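Local coordinates for protein carbonic anhydrase (Coccomyxa sp. PA, PDB 3UCO) that probably catalyses the reversible hydration of carbon dioxide to hydrogencarbonate, as a zinc-dependent enzyme of the beta class, at residues E41-G46 with S84-T89. Residues are numbered along the deposited sequence; the frame is centred on the assembly and turned at random.
Sequences EYLYIG and SCLEYT
Leu43 reaches out from its strand into the groove between Leu86 and Thr89, one turn apart on helix 80-92, and its CD2 branch does nearly all the touching. That methyl lies 3.3 Å from CD1 of Leu86, the two side chains crossing at about a right angle, and 3.4 Å from OG1 of Thr89. Strand and helix run almost antiparallel with axes 9.7 Å apart, the ordinary spacing for a helix on a sheet, and a leucine suits this place because its branched end spans that distance with apolar carbon. With CG anti to the backbone N (chi1 165°), Leu43 extends across it. Leu86 starts off to one side of the helix, and its CD1 then swings in to meet the strand.

Threonine serves in a buried apolar seam because its hydroxyl finds a partner in its own helix: OG1 donates to Cys85 O at 2.9 Å, in the carbonyl plane, and the same oxygen also accepts from Thr89 N. The polar atom is thus satisfied while Leu43 packs against it. A valine in place of Thr89 has no hydroxyl to donate, so Cys85 O would probably lose its second donor and the side chain would be free to turn against Leu43.

Packing slackens toward Ile45, whose CD1 comes no nearer than 4.4 Å to Leu86 CD1. Tyr42 faces away from the helix, partly exposed. Glu87 leaves the helix on the side away from the strand, its buried carboxylate hydrogen-bonded to Val122 N and Thr123 OG1 of a second subunit.

The helix covers one face of the mixed sheet characteristic of beta-class carbonic anhydrases. Strand 42-47 runs parallel between strands 65-70 and 97-103; Thr89 also touches Phe66 of the former and Leu86 Ile98 of the latter, so the helix spans three neighbouring strands.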
loop_
_atom_site.group_PDB
_atom_site.type_symbol
_atom_site.label_atom_id
_atom_site.label_comp_id
_atom_site.label_asym_id
_atom_site.label_seq_id
_atom_site.Cartn_x
_atom_site.Cartn_y
_atom_site.Cartn_z
ATOM N N GLU A 41 26.130 -7.598 -6.591
ATOM C CA GLU A 41 25.715 -8.977 -6.835
ATOM C C GLU A 41 24.693 -9.512 -5.847
ATOM O O GLU A 41 24.065 -10.541 -6.130
ATOM C CB GLU A 41 26.949 -9.868 -6.832
ATOM C CG GLU A 41 27.971 -9.354 -7.861
ATOM C CD GLU A 41 28.777 -10.457 -8.501
ATOM O OE1 GLU A 41 28.993 -10.372 -9.750
ATOM O OE2 GLU A 41 29.174 -11.402 -7.753
ATOM N N TYR A 42 24.543 -8.807 -4.711
ATOM C CA TYR A 42 23.580 -9.126 -3.652
ATOM C C TYR A 42 22.478 -8.085 -3.520
ATOM O O TYR A 42 22.754 -6.841 -3.542
ATOM C CB TYR A 42 24.265 -9.254 -2.269
ATOM C CG TYR A 42 25.285 -10.343 -2.284
ATOM C CD1 TYR A 42 24.914 -11.676 -2.105
ATOM C CD2 TYR A 42 26.600 -10.056 -2.583
ATOM C CE1 TYR A 42 25.853 -12.706 -2.182
ATOM C CE2 TYR A 42 27.513 -11.042 -2.698
ATOM C CZ TYR A 42 27.148 -12.365 -2.489
ATOM O OH TYR A 42 28.118 -13.311 -2.568
ATOM N N LEU A 43 21.257 -8.594 -3.360
ATOM C CA LEU A 43 20.194 -7.828 -2.787
ATOM C C LEU A 43 20.077 -8.313 -1.359
ATOM O O LEU A 43 19.999 -9.504 -1.108
ATOM C CB LEU A 43 18.868 -8.078 -3.513
ATOM C CG LEU A 43 17.608 -7.600 -2.752
ATOM C CD1 LEU A 43 17.778 -6.176 -2.217
ATOM C CD2 LEU A 43 16.297 -7.726 -3.572
ATOM N N TYR A 44 19.987 -7.419 -0.389
ATOM C CA TYR A 44 19.794 -7.921 0.951
ATOM C C TYR A 44 18.511 -7.375 1.534
ATOM O O TYR A 44 18.288 -6.186 1.461
ATOM C CB TYR A 44 20.981 -7.542 1.758
ATOM C CG TYR A 44 20.813 -7.569 3.238
ATOM C CD1 TYR A 44 21.508 -8.543 4.020
ATOM C CD2 TYR A 44 20.026 -6.610 3.882
ATOM C CE1 TYR A 44 21.414 -8.548 5.388
ATOM C CE2 TYR A 44 19.918 -6.590 5.270
ATOM C CZ TYR A 44 20.630 -7.566 6.030
ATOM O OH TYR A 44 20.523 -7.593 7.410
ATOM N N ILE A 45 17.658 -8.253 2.072
ATOM C CA ILE A 45 16.428 -7.864 2.733
ATOM C C ILE A 45 16.543 -8.197 4.252
ATOM O O ILE A 45 16.572 -9.366 4.630
ATOM C CB ILE A 45 15.210 -8.606 2.120
ATOM C CG1 ILE A 45 15.047 -8.241 0.651
ATOM C CG2 ILE A 45 13.912 -8.291 2.926
ATOM C CD1 ILE A 45 14.189 -9.253 -0.168
ATOM N N GLY A 46 16.620 -7.190 5.117
ATOM C CA GLY A 46 16.674 -7.457 6.532
ATOM C C GLY A 46 15.956 -6.388 7.343
ATOM O O GLY A 46 15.217 -5.552 6.793
ATOM N N SER A 84 9.686 -3.106 -5.285
ATOM C CA SER A 84 10.464 -2.385 -6.254
ATOM C C SER A 84 11.949 -2.558 -6.026
ATOM O O SER A 84 12.723 -2.435 -6.930
ATOM C CB SER A 84 10.073 -0.919 -6.312
ATOM O OG SER A 84 10.083 -0.327 -5.057
ATOM N N CYS A 85 12.344 -2.872 -4.814
ATOM C CA CYS A 85 13.723 -3.168 -4.562
ATOM C C CYS A 85 14.030 -4.472 -5.240
ATOM O O CYS A 85 15.069 -4.667 -5.781
ATOM C CB CYS A 85 13.969 -3.302 -3.079
ATOM S SG CYS A 85 14.225 -1.753 -2.201
ATOM N N LEU A 86 13.084 -5.371 -5.211
ATOM C CA LEU A 86 13.264 -6.667 -5.774
ATOM C C LEU A 86 13.240 -6.612 -7.273
ATOM O O LEU A 86 14.037 -7.212 -7.918
ATOM C CB LEU A 86 12.155 -7.550 -5.279
ATOM C CG LEU A 86 12.354 -9.039 -5.218
ATOM C CD1 LEU A 86 13.594 -9.371 -4.492
ATOM C CD2 LEU A 86 11.185 -9.565 -4.499
ATOM N N GLU A 87 12.309 -5.875 -7.829
ATOM C CA GLU A 87 12.198 -5.789 -9.257
ATOM C C GLU A 87 13.378 -5.078 -9.844
ATOM O O GLU A 87 13.913 -5.492 -10.824
ATOM C CB GLU A 87 10.918 -5.081 -9.658
ATOM C CG GLU A 87 10.717 -4.997 -11.136
ATOM C CD GLU A 87 9.687 -4.003 -11.539
ATOM O OE1 GLU A 87 9.975 -2.818 -11.520
ATOM O OE2 GLU A 87 8.581 -4.392 -11.885
ATOM N N TYR A 88 13.780 -3.986 -9.246
ATOM C CA TYR A 88 14.850 -3.219 -9.819
ATOM C C TYR A 88 16.171 -3.927 -9.760
ATOM O O TYR A 88 16.984 -3.759 -10.621
ATOM C CB TYR A 88 14.984 -1.890 -9.122
ATOM C CG TYR A 88 15.955 -0.980 -9.789
ATOM C CD1 TYR A 88 15.657 -0.391 -10.981
ATOM C CD2 TYR A 88 17.165 -0.712 -9.224
ATOM C CE1 TYR A 88 16.521 0.419 -11.581
ATOM C CE2 TYR A 88 18.037 0.091 -9.825
ATOM C CZ TYR A 88 17.715 0.657 -11.004
ATOM O OH TYR A 88 18.599 1.484 -11.611
ATOM N N THR A 89 16.406 -4.697 -8.723
ATOM C CA THR A 89 17.700 -5.356 -8.610
ATOM C C THR A 89 17.769 -6.603 -9.434
ATOM O O THR A 89 18.812 -6.877 -9.939
ATOM C CB THR A 89 18.102 -5.724 -7.200
ATOM O OG1 THR A 89 17.101 -6.582 -6.653
ATOM C CG2 THR A 89 18.269 -4.477 -6.397
#